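Local coordinates for protein pngf-ii (Elizabethkingia meningoseptica, PDB 4R4X) that acts as a bacterial peptide:N-glycosidase, removing asparagine-linked glycans from glycoproteins, probably by hydrolysing the bond between the asparagine amide and the first sugar, at residues Y97-A102 and E112-N117; N230-E235 and Q330-L335; K318-H323 and S463-N468; D395-F400 and Q525-V530. All coordinates share one frame; numbering follows the deposited sequence.

Contact 1. Residues Y97-A102 and E112-N117; sequences YNVKKA and EVWYTN
Lys101 lies across the indole of Trp114 where strands 97-106 and 109-116 pair in an antiparallel hairpin. Its CB stands over the six-membered ring, 3.5 Å from the centroid and 4° off the normal, an almost perpendicular CH-pi contact, and Lys101 CD follows over Trp114 CZ2. With CG anti to the backbone N (chi1 -167°), the aliphatic chain passes obliquely over the indole and a bend at chi3 delivers NZ to Glu112 OE2 at 2.7 Å, on the anti lone pair of that oxygen. Val99 CG2 packs beside the benzo part of the same ring, 3.4 Å from Trp114 CE3. This side is tight. On the other face of the hairpin the packing is looser: Lys100 and Tyr115 run side by side in the same direction, Lys100 CE coming to 3.6 Å from Tyr115 OH, and the exposed lysine bends away from the phenol. At the strand end Thr116 OG1 donates to Asn98 O (2.7 Å), while a water accepts from Asn117 N. Glu90 of strand 86-94 forms a second salt bridge with Lys101 NZ. Paired with two carboxylates, the ammonium group would be expected to stay protonated, its aliphatic stem giving the indole an apolar cover.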
# COMPACT_ATOMS: atom_id res chain seq x y z
N TYR A 97 -10.55 46.90 19.67
CA TYR A 97 -9.31 47.26 18.96
C TYR A 97 -9.57 47.79 17.55
O TYR A 97 -10.36 47.22 16.81
CB TYR A 97 -8.38 46.03 18.89
CG TYR A 97 -7.99 45.52 20.26
CD1 TYR A 97 -7.11 46.24 21.06
CD2 TYR A 97 -8.54 44.36 20.78
CE1 TYR A 97 -6.76 45.81 22.32
CE2 TYR A 97 -8.20 43.92 22.06
CZ TYR A 97 -7.31 44.66 22.82
OH TYR A 97 -6.97 44.25 24.07
N ASN A 98 -8.87 48.86 17.17
CA ASN A 98 -9.01 49.39 15.81
C ASN A 98 -8.41 48.43 14.79
O ASN A 98 -7.29 47.97 14.98
CB ASN A 98 -8.31 50.72 15.70
CG ASN A 98 -8.98 51.78 16.55
OD1 ASN A 98 -10.19 51.96 16.50
ND2 ASN A 98 -8.20 52.46 17.36
N VAL A 99 -9.17 48.14 13.73
CA VAL A 99 -8.76 47.20 12.69
C VAL A 99 -8.88 47.83 11.30
O VAL A 99 -9.73 48.71 11.07
CB VAL A 99 -9.55 45.86 12.73
CG1 VAL A 99 -9.22 45.08 14.01
CG2 VAL A 99 -11.06 46.08 12.63
N LYS A 100 -8.01 47.36 10.41
CA LYS A 100 -8.02 47.66 8.99
C LYS A 100 -8.17 46.34 8.26
O LYS A 100 -7.75 45.30 8.74
CB LYS A 100 -6.70 48.30 8.55
CG LYS A 100 -6.49 49.71 9.06
CD LYS A 100 -5.09 50.25 8.81
CE LYS A 100 -4.74 50.38 7.33
NZ LYS A 100 -5.73 51.18 6.54
N LYS A 101 -8.82 46.39 7.11
CA LYS A 101 -8.96 45.23 6.29
C LYS A 101 -8.03 45.30 5.11
O LYS A 101 -7.88 46.35 4.48
CB LYS A 101 -10.39 45.11 5.79
CG LYS A 101 -10.66 43.76 5.17
CD LYS A 101 -12.05 43.71 4.53
CE LYS A 101 -11.98 43.87 3.03
NZ LYS A 101 -13.30 43.64 2.41
N ALA A 102 -7.43 44.15 4.80
CA ALA A 102 -6.66 43.97 3.57
C ALA A 102 -7.10 42.66 2.96
O ALA A 102 -7.71 41.81 3.65
CB ALA A 102 -5.19 43.94 3.86
N GLU A 112 -10.00 37.75 3.24
CA GLU A 112 -9.99 39.08 3.84
C GLU A 112 -9.41 38.97 5.25
O GLU A 112 -9.81 38.10 6.03
CB GLU A 112 -11.40 39.65 3.90
CG GLU A 112 -12.15 39.66 2.57
CD GLU A 112 -13.63 39.92 2.78
OE1 GLU A 112 -14.42 38.95 2.88
OE2 GLU A 112 -13.99 41.11 2.90
N VAL A 113 -8.49 39.88 5.57
CA VAL A 113 -7.78 39.89 6.83
C VAL A 113 -7.99 41.25 7.53
O VAL A 113 -7.76 42.31 6.95
CB VAL A 113 -6.29 39.57 6.57
CG1 VAL A 113 -5.48 39.63 7.84
CG2 VAL A 113 -6.18 38.18 5.93
N TRP A 114 -8.51 41.19 8.75
CA TRP A 114 -8.69 42.38 9.56
C TRP A 114 -7.68 42.35 10.70
O TRP A 114 -7.65 41.38 11.45
CB TRP A 114 -10.07 42.38 10.17
CG TRP A 114 -11.16 42.57 9.24
CD1 TRP A 114 -11.81 41.62 8.53
CD2 TRP A 114 -11.81 43.81 8.95
NE1 TRP A 114 -12.84 42.20 7.80
CE2 TRP A 114 -12.85 43.54 8.04
CE3 TRP A 114 -11.61 45.12 9.38
CZ2 TRP A 114 -13.70 44.54 7.55
CZ3 TRP A 114 -12.46 46.13 8.87
CH2 TRP A 114 -13.48 45.82 7.97
N TYR A 115 -6.89 43.40 10.83
CA TYR A 115 -5.77 43.40 11.77
C TYR A 115 -5.66 44.70 12.53
O TYR A 115 -6.02 45.77 12.00
CB TYR A 115 -4.45 43.12 11.04
CG TYR A 115 -4.09 44.18 10.00
CD1 TYR A 115 -4.58 44.11 8.70
CD2 TYR A 115 -3.29 45.29 10.33
CE1 TYR A 115 -4.27 45.08 7.75
CE2 TYR A 115 -2.97 46.26 9.39
CZ TYR A 115 -3.45 46.15 8.11
OH TYR A 115 -3.14 47.11 7.16
N THR A 116 -5.15 44.62 13.76
CA THR A 116 -4.86 45.80 14.55
C THR A 116 -3.38 45.97 14.82
O THR A 116 -2.63 45.00 14.94
CB THR A 116 -5.57 45.76 15.93
OG1 THR A 116 -5.34 47.00 16.63
CG2 THR A 116 -5.07 44.63 16.79
N ASN A 117 -2.96 47.23 14.96
CA ASN A 117 -1.63 47.51 15.48
C ASN A 117 -1.65 48.21 16.82
O ASN A 117 -0.61 48.67 17.30
CB ASN A 117 -0.82 48.27 14.45
CG ASN A 117 -0.26 47.34 13.38
OD1 ASN A 117 0.56 46.48 13.67
ND2 ASN A 117 -0.75 47.47 12.18
O HOH W 1 -4.31 49.62 15.00

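Contact 2. Residues N230-E235 and Q330-L335; sequences NTIFVE and QDITEL
Residues 233-234 and 330-331 pair antiparallel at the end of strand 326-331, Phe233 facing Asp331 in a non-hydrogen-bonded pair and Val234 facing Gln330 in a hydrogen-bonded one, before segment 330-335 turns into a 3-10 segment at 333-335. Beyond the last bridge the ladder is prolonged by one more backbone bond, Ile332 N to Ile232 O at 2.7 Å, and then by a side chain: Ile232 N donates to Thr333 OG1 over 3.1 Å at an N-H...O angle of 164°. The threonine hydroxyl thus takes the place of a backbone acceptor. It in turn donates to Asp331 OD1 (2.7 Å), which also accepts from Thr333 N in an Asx turn; the hydroxyl arrives on the syn side of the carboxylate and the amide nearly end-on to the C-O bond. Asp331 swings its carboxylate opposite the backbone N (chi1 -179°), and this group lies stacked near the Phe233 ring, the two planes 23° apart. Over the same ring sits Asp331 CA, displaced toward the rim, and Asp331 CB is 3.7 Å from Phe233 CE2. Ile332 projects to the buried side, where its CG1 meets Ile232 CG2 at 3.8 Å and its CG2 meets Val234 CG1 at 4.0 Å, the branches crossing at about right angles. Strand 358-367 flanks the other edge of 231-240, and Met300 of strand 297-303 touches Val234 and Gln330. The chain of hydrogen bonds from Ile232 N through Thr333 OG1 to Asp331 OD1 leaves the hydroxyl both donating and accepting, which should fix its rotation and hold the turn against the strand.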
# COMPACT_ATOMS: atom_id res chain seq x y z
N ASN A 230 -8.93 -2.29 9.98
CA ASN A 230 -7.72 -1.73 9.38
C ASN A 230 -7.52 -2.28 7.96
O ASN A 230 -7.93 -3.41 7.66
CB ASN A 230 -6.50 -2.12 10.20
CG ASN A 230 -6.34 -1.37 11.51
OD1 ASN A 230 -5.37 -1.64 12.21
ND2 ASN A 230 -7.24 -0.48 11.86
N THR A 231 -6.88 -1.51 7.09
CA THR A 231 -6.59 -2.02 5.77
C THR A 231 -5.10 -2.31 5.64
O THR A 231 -4.26 -1.76 6.40
CB THR A 231 -7.07 -1.06 4.67
OG1 THR A 231 -6.50 0.24 4.85
CG2 THR A 231 -8.57 -0.96 4.67
N ILE A 232 -4.80 -3.19 4.69
CA ILE A 232 -3.44 -3.69 4.50
C ILE A 232 -3.11 -3.75 3.01
O ILE A 232 -3.91 -4.27 2.21
CB ILE A 232 -3.24 -5.11 5.04
CG1 ILE A 232 -3.85 -5.30 6.43
CG2 ILE A 232 -1.76 -5.43 5.09
CD1 ILE A 232 -4.01 -6.75 6.82
N PHE A 233 -1.95 -3.21 2.65
CA PHE A 233 -1.50 -3.18 1.28
C PHE A 233 -0.05 -3.70 1.23
O PHE A 233 0.71 -3.59 2.20
CB PHE A 233 -1.50 -1.75 0.72
CG PHE A 233 -2.86 -1.18 0.46
CD1 PHE A 233 -3.66 -0.77 1.49
CD2 PHE A 233 -3.32 -1.01 -0.86
CE1 PHE A 233 -4.92 -0.23 1.24
CE2 PHE A 233 -4.58 -0.47 -1.12
CZ PHE A 233 -5.38 -0.09 -0.06
N VAL A 234 0.31 -4.26 0.07
CA VAL A 234 1.66 -4.69 -0.18
C VAL A 234 2.14 -3.96 -1.41
O VAL A 234 1.40 -3.89 -2.39
CB VAL A 234 1.75 -6.22 -0.37
CG1 VAL A 234 0.82 -6.73 -1.47
CG2 VAL A 234 3.19 -6.63 -0.64
N GLU A 235 3.35 -3.41 -1.33
CA GLU A 235 3.94 -2.64 -2.44
C GLU A 235 5.33 -3.12 -2.84
O GLU A 235 6.24 -3.20 -2.02
CB GLU A 235 3.99 -1.15 -2.11
CG GLU A 235 4.41 -0.28 -3.31
CD GLU A 235 4.23 1.21 -3.03
OE1 GLU A 235 3.75 1.95 -3.90
OE2 GLU A 235 4.59 1.66 -1.92
N GLN A 330 -0.95 -3.94 -4.15
CA GLN A 330 -2.21 -4.66 -3.99
C GLN A 330 -2.78 -4.53 -2.56
O GLN A 330 -2.05 -4.64 -1.56
CB GLN A 330 -1.99 -6.13 -4.28
CG GLN A 330 -3.29 -6.94 -4.19
CD GLN A 330 -3.28 -8.22 -4.99
OE1 GLN A 330 -3.76 -9.29 -4.54
NE2 GLN A 330 -2.77 -8.13 -6.16
N ASP A 331 -4.08 -4.31 -2.50
CA ASP A 331 -4.87 -4.34 -1.26
C ASP A 331 -4.99 -5.80 -0.85
O ASP A 331 -5.45 -6.62 -1.63
CB ASP A 331 -6.21 -3.73 -1.57
CG ASP A 331 -7.16 -3.65 -0.37
OD1 ASP A 331 -6.91 -4.27 0.69
OD2 ASP A 331 -8.20 -2.96 -0.54
N ILE A 332 -4.54 -6.14 0.34
CA ILE A 332 -4.61 -7.51 0.83
C ILE A 332 -5.38 -7.60 2.17
O ILE A 332 -5.13 -8.51 2.97
CB ILE A 332 -3.20 -8.13 0.99
CG1 ILE A 332 -2.26 -7.20 1.75
CG2 ILE A 332 -2.60 -8.45 -0.37
CD1 ILE A 332 -0.97 -7.91 2.15
N THR A 333 -6.32 -6.69 2.37
CA THR A 333 -7.09 -6.54 3.65
C THR A 333 -7.75 -7.84 4.08
O THR A 333 -7.74 -8.18 5.27
CB THR A 333 -8.11 -5.38 3.51
OG1 THR A 333 -7.39 -4.15 3.31
CG2 THR A 333 -9.01 -5.25 4.74
N GLU A 334 -8.27 -8.60 3.11
CA GLU A 334 -8.88 -9.90 3.40
C GLU A 334 -7.94 -11.00 3.98
O GLU A 334 -8.42 -12.01 4.49
CB GLU A 334 -9.63 -10.44 2.14
CG GLU A 334 -8.78 -11.14 1.08
CD GLU A 334 -8.05 -10.21 0.11
OE1 GLU A 334 -7.89 -9.01 0.41
OE2 GLU A 334 -7.63 -10.69 -0.96
N LEU A 335 -6.62 -10.81 3.88
CA LEU A 335 -5.68 -11.78 4.45
C LEU A 335 -5.24 -11.43 5.88
O LEU A 335 -4.37 -12.11 6.46
CB LEU A 335 -4.45 -11.94 3.54
CG LEU A 335 -4.77 -12.41 2.11
CD1 LEU A 335 -3.52 -12.41 1.24
CD2 LEU A 335 -5.42 -13.79 2.16

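Contact 3. Residues K318-H323 and S463-N468; sequences KGKNWH and SYRLFN
His323 and Phe467 meet edge to face: His323 CD2 sits over the centre of the phenyl ring, 3.5 Å from Phe467 CZ, with the two planes at 51°. Just beside this pair the backbone of His323 is tied to the 3-10 segment, His323 N donating to Leu466 O over 2.9 Å at an N-H...O angle of 168°. That carbonyl oxygen also receives a CA-H...O contact from Trp322 CA. The indole turns its edge to the segment, Trp322 CZ3 coming to 3.4 Å from Arg465 O, and the guanidinium of Arg465 lies obliquely by the same rim, Arg465 NH1 3.5 Å from Trp322 CZ3. Lys320 crosses the arginine at about a right angle, its CD above the guanidinium on the indole's side and its CE 3.8 Å from Arg465 CG. Leu466 CD2 rests against the backbone of Asn321 and the stem of Lys320. Within its segment, chi1 of -177° sends Arg465 CG away from the backbone N and a bend at chi2 returns NH1 to a weak bond with Asn468 O. Trp322 NE1 is anchored on Ile315 O, and Asn468 OD1 accepts from Phe306 N. Tyr464 O takes Phe467 N and Asn468 ND2 from opposite faces of its plane. The result is a surface loop-to-loop contact, a short 3-10 turn from the C-terminal PNGase F family region docked on a long loop of the N-terminal one.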
# COMPACT_ATOMS: atom_id res chain seq x y z
N LYS A 318 11.72 5.82 -31.71
CA LYS A 318 11.18 7.20 -31.78
C LYS A 318 9.87 7.31 -31.03
O LYS A 318 8.96 6.51 -31.24
CB LYS A 318 10.95 7.66 -33.23
CG LYS A 318 10.58 9.13 -33.34
CD LYS A 318 10.50 9.60 -34.78
CE LYS A 318 10.13 11.08 -34.87
NZ LYS A 318 9.98 11.44 -36.31
N GLY A 319 9.78 8.33 -30.17
CA GLY A 319 8.55 8.68 -29.45
C GLY A 319 8.27 7.82 -28.22
O GLY A 319 7.20 7.94 -27.63
N LYS A 320 9.20 6.95 -27.86
CA LYS A 320 9.00 6.04 -26.73
C LYS A 320 10.00 6.37 -25.63
O LYS A 320 11.17 6.11 -25.78
CB LYS A 320 9.05 4.57 -27.15
CG LYS A 320 7.73 4.17 -27.80
CD LYS A 320 7.66 2.75 -28.25
CE LYS A 320 6.26 2.46 -28.78
NZ LYS A 320 6.04 3.10 -30.10
N ASN A 321 9.52 7.01 -24.57
CA ASN A 321 10.38 7.37 -23.44
C ASN A 321 10.06 6.40 -22.32
O ASN A 321 8.99 6.45 -21.74
CB ASN A 321 10.14 8.81 -23.01
CG ASN A 321 10.49 9.81 -24.11
OD1 ASN A 321 11.58 9.77 -24.69
ND2 ASN A 321 9.57 10.72 -24.39
N TRP A 322 10.98 5.48 -22.07
CA TRP A 322 10.71 4.34 -21.21
C TRP A 322 10.67 4.78 -19.78
O TRP A 322 11.37 5.71 -19.37
CB TRP A 322 11.79 3.24 -21.38
CG TRP A 322 12.07 2.86 -22.81
CD1 TRP A 322 13.23 3.07 -23.50
CD2 TRP A 322 11.17 2.22 -23.74
NE1 TRP A 322 13.12 2.57 -24.78
CE2 TRP A 322 11.86 2.06 -24.96
CE3 TRP A 322 9.86 1.73 -23.66
CZ2 TRP A 322 11.29 1.46 -26.08
CZ3 TRP A 322 9.29 1.14 -24.77
CH2 TRP A 322 10.01 1.01 -25.96
N HIS A 323 9.84 4.10 -19.01
CA HIS A 323 9.83 4.32 -17.57
C HIS A 323 11.04 3.65 -16.94
O HIS A 323 11.66 2.78 -17.54
CB HIS A 323 8.56 3.76 -16.95
CG HIS A 323 7.32 4.41 -17.45
ND1 HIS A 323 7.17 5.78 -17.49
CD2 HIS A 323 6.18 3.89 -17.95
CE1 HIS A 323 5.98 6.07 -17.98
NE2 HIS A 323 5.35 4.94 -18.24
N SER A 463 -1.61 -0.67 -23.20
CA SER A 463 -1.47 0.50 -22.30
C SER A 463 -0.11 0.64 -21.60
O SER A 463 0.24 1.74 -21.21
CB SER A 463 -2.57 0.48 -21.21
OG SER A 463 -3.86 0.39 -21.79
N TYR A 464 0.64 -0.46 -21.44
CA TYR A 464 1.81 -0.50 -20.56
C TYR A 464 3.10 -0.55 -21.39
O TYR A 464 4.17 -0.90 -20.88
CB TYR A 464 1.71 -1.69 -19.57
CG TYR A 464 0.32 -1.72 -18.96
CD1 TYR A 464 -0.10 -0.73 -18.09
CD2 TYR A 464 -0.60 -2.65 -19.37
CE1 TYR A 464 -1.41 -0.70 -17.61
CE2 TYR A 464 -1.90 -2.64 -18.91
CZ TYR A 464 -2.31 -1.67 -18.04
OH TYR A 464 -3.64 -1.71 -17.62
N ARG A 465 2.98 -0.15 -22.64
CA ARG A 465 4.09 -0.22 -23.61
C ARG A 465 5.39 0.42 -23.10
O ARG A 465 6.47 -0.13 -23.33
CB ARG A 465 3.65 0.41 -24.93
CG ARG A 465 4.68 0.34 -26.04
CD ARG A 465 4.82 -1.07 -26.57
NE ARG A 465 5.89 -1.18 -27.56
CZ ARG A 465 7.17 -1.44 -27.29
NH1 ARG A 465 7.60 -1.60 -26.05
NH2 ARG A 465 8.03 -1.52 -28.30
N LEU A 466 5.28 1.54 -22.40
CA LEU A 466 6.46 2.31 -21.99
C LEU A 466 7.22 1.69 -20.81
O LEU A 466 8.31 2.15 -20.44
CB LEU A 466 6.07 3.76 -21.67
CG LEU A 466 5.56 4.61 -22.84
CD1 LEU A 466 5.19 6.02 -22.37
CD2 LEU A 466 6.56 4.65 -23.98
N PHE A 467 6.63 0.66 -20.21
CA PHE A 467 7.34 -0.15 -19.21
C PHE A 467 8.19 -1.25 -19.85
O PHE A 467 8.93 -1.93 -19.15
CB PHE A 467 6.37 -0.79 -18.21
CG PHE A 467 5.62 0.20 -17.36
CD1 PHE A 467 6.15 0.66 -16.15
CD2 PHE A 467 4.39 0.70 -17.78
CE1 PHE A 467 5.47 1.58 -15.38
CE2 PHE A 467 3.70 1.62 -17.01
CZ PHE A 467 4.22 2.04 -15.78
N ASN A 468 8.11 -1.40 -21.19
CA ASN A 468 8.56 -2.64 -21.85
C ASN A 468 9.58 -2.41 -22.97
O ASN A 468 9.35 -2.80 -24.12
CB ASN A 468 7.35 -3.40 -22.43
CG ASN A 468 6.52 -4.13 -21.36
OD1 ASN A 468 6.88 -5.23 -20.92
ND2 ASN A 468 5.44 -3.54 -20.95

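Contact 4. Residues D395-F400 and Q525-V530; sequences DYPTMF and QSFWNV
Pro397 packs its ring against strand 527-537, while its carbonyl oxygen accepts from Trp528 N at 3.1 Å. Followed outward, its CB lies 3.1 Å from Trp528 O; CG stays at that oxygen and also nears Asn529 OD1 (3.4 Å); CD, where the ring closes, meets Phe527 CD1 at 3.8 Å. The proline is the centre of an inverse gamma turn, Thr398 N bonding to Tyr396 O, which bends the loop so that the residues before and after it reach different parts of the strand. Before it, Tyr396 directs an edge at the face of Phe527, Tyr396 CD2 lying 3.8 Å from Phe527 CZ and the planes standing at 52°. For this, chi1 of 59° sets Phe527 CG between the backbone N and the carbonyl carbon. After it, Phe400 CD2 packs on Trp528 CB (3.7 Å) and its CZ approaches Val530 CG2. Polar ends are tied further out: Tyr396 OH bonds to Glu390, Thr398 OG1 to Tyr284, and Trp528 NE1 to Asp435. The arrangement is a loop buried against a strand that pairs with 416-428 and 378-384 in the large antiparallel sheet, within the region of the C-terminal PNGase F family domain.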
# COMPACT_ATOMS: atom_id res chain seq x y z
N ASP A 395 7.52 -29.08 -10.58
CA ASP A 395 6.99 -29.16 -11.94
C ASP A 395 6.02 -28.04 -12.27
O ASP A 395 5.36 -27.50 -11.38
CB ASP A 395 6.32 -30.52 -12.16
CG ASP A 395 7.33 -31.61 -12.38
OD1 ASP A 395 8.10 -31.47 -13.36
OD2 ASP A 395 7.39 -32.56 -11.58
N TYR A 396 5.96 -27.68 -13.54
CA TYR A 396 4.97 -26.71 -14.02
C TYR A 396 3.58 -27.29 -13.91
O TYR A 396 3.43 -28.50 -13.99
CB TYR A 396 5.22 -26.35 -15.47
CG TYR A 396 6.46 -25.54 -15.66
CD1 TYR A 396 7.69 -26.16 -15.86
CD2 TYR A 396 6.41 -24.16 -15.63
CE1 TYR A 396 8.83 -25.43 -16.05
CE2 TYR A 396 7.56 -23.41 -15.82
CZ TYR A 396 8.76 -24.06 -16.03
OH TYR A 396 9.90 -23.34 -16.20
N PRO A 397 2.57 -26.42 -13.76
CA PRO A 397 1.21 -26.90 -13.56
C PRO A 397 0.49 -27.30 -14.84
O PRO A 397 -0.39 -26.61 -15.33
CB PRO A 397 0.54 -25.70 -12.85
CG PRO A 397 1.28 -24.51 -13.35
CD PRO A 397 2.70 -24.99 -13.44
N THR A 398 0.89 -28.47 -15.35
CA THR A 398 0.33 -29.05 -16.56
C THR A 398 -0.80 -30.06 -16.26
O THR A 398 -1.16 -30.87 -17.11
CB THR A 398 1.45 -29.76 -17.32
OG1 THR A 398 2.10 -30.72 -16.45
CG2 THR A 398 2.48 -28.75 -17.77
N MSE A 399 -1.39 -29.96 -15.07
CA MSE A 399 -2.36 -30.98 -14.62
C MSE A 399 -3.72 -30.87 -15.25
O MSE A 399 -4.55 -31.75 -15.07
CB MSE A 399 -2.51 -30.94 -13.09
CG MSE A 399 -3.20 -29.72 -12.50
SE MSE A 399 -1.89 -28.26 -12.22
CE MSE A 399 -0.84 -29.03 -10.75
N PHE A 400 -3.96 -29.81 -16.01
CA PHE A 400 -5.30 -29.51 -16.46
C PHE A 400 -5.69 -30.20 -17.75
O PHE A 400 -6.81 -30.05 -18.23
CB PHE A 400 -5.49 -28.00 -16.49
CG PHE A 400 -5.49 -27.39 -15.12
CD1 PHE A 400 -6.58 -27.58 -14.28
CD2 PHE A 400 -4.42 -26.65 -14.67
CE1 PHE A 400 -6.59 -27.05 -13.02
CE2 PHE A 400 -4.44 -26.09 -13.41
CZ PHE A 400 -5.52 -26.30 -12.57
N GLN A 525 4.78 -26.44 -23.75
CA GLN A 525 3.57 -26.90 -23.05
C GLN A 525 2.74 -25.72 -22.58
O GLN A 525 3.27 -24.67 -22.22
CB GLN A 525 3.95 -27.72 -21.81
CG GLN A 525 4.50 -29.11 -22.10
CD GLN A 525 4.50 -29.98 -20.85
OE1 GLN A 525 5.46 -29.98 -20.09
NE2 GLN A 525 3.41 -30.68 -20.62
N SER A 526 1.43 -25.92 -22.56
CA SER A 526 0.54 -25.01 -21.86
C SER A 526 0.41 -25.43 -20.37
O SER A 526 0.51 -26.61 -20.01
CB SER A 526 -0.82 -24.94 -22.55
OG SER A 526 -0.74 -24.11 -23.71
N PHE A 527 0.20 -24.44 -19.51
CA PHE A 527 0.06 -24.67 -18.08
C PHE A 527 -0.63 -23.51 -17.40
O PHE A 527 -0.71 -22.41 -17.96
CB PHE A 527 1.41 -24.97 -17.41
CG PHE A 527 2.44 -23.88 -17.57
CD1 PHE A 527 2.58 -22.89 -16.61
CD2 PHE A 527 3.30 -23.88 -18.65
CE1 PHE A 527 3.54 -21.89 -16.74
CE2 PHE A 527 4.27 -22.90 -18.79
CZ PHE A 527 4.38 -21.89 -17.83
N TRP A 528 -1.20 -23.78 -16.23
CA TRP A 528 -2.05 -22.79 -15.55
C TRP A 528 -1.61 -22.59 -14.10
O TRP A 528 -1.63 -23.54 -13.31
CB TRP A 528 -3.52 -23.20 -15.62
CG TRP A 528 -4.06 -22.99 -16.99
CD1 TRP A 528 -3.87 -23.78 -18.08
CD2 TRP A 528 -4.80 -21.85 -17.45
NE1 TRP A 528 -4.46 -23.21 -19.19
CE2 TRP A 528 -5.04 -22.03 -18.82
CE3 TRP A 528 -5.30 -20.71 -16.82
CZ2 TRP A 528 -5.78 -21.12 -19.57
CZ3 TRP A 528 -6.02 -19.80 -17.57
CH2 TRP A 528 -6.24 -19.99 -18.92
N ASN A 529 -1.20 -21.36 -13.77
CA ASN A 529 -0.85 -20.96 -12.42
C ASN A 529 -2.12 -20.49 -11.71
O ASN A 529 -2.63 -19.40 -12.02
CB ASN A 529 0.16 -19.82 -12.43
CG ASN A 529 1.55 -20.25 -12.84
OD1 ASN A 529 2.05 -21.29 -12.43
ND2 ASN A 529 2.20 -19.40 -13.59
N VAL A 530 -2.63 -21.32 -10.80
CA VAL A 530 -3.87 -21.01 -10.11
C VAL A 530 -3.70 -21.17 -8.59
O VAL A 530 -3.11 -22.15 -8.10
CB VAL A 530 -5.08 -21.83 -10.64
CG1 VAL A 530 -5.15 -21.76 -12.17
CG2 VAL A 530 -5.00 -23.28 -10.23

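Overall arrangement
Contact 1 stands apart in the N-terminal domain, its centre 51 Å or more from the others; contacts 2, 3 and 4 lie 28 to 31 Å apart, centre to centre, in the PNGase F regions. Contact 4, the most buried, joins loop to strand chiefly through aromatic and proline packing and one hydrogen bond. Contact 3, at the surface, also has just one, but relies on an edge-to-face histidine-phenylalanine pair and on lysine, arginine and tryptophan packed together. Contacts 1 and 2, partly buried, are built on antiparallel strand pairing, the first a hairpin with a salt bridge, the second running into a 3-10 turn through a hydrogen-bonded threonine and aspartate. Contact 3 alone links both PNGase F regions.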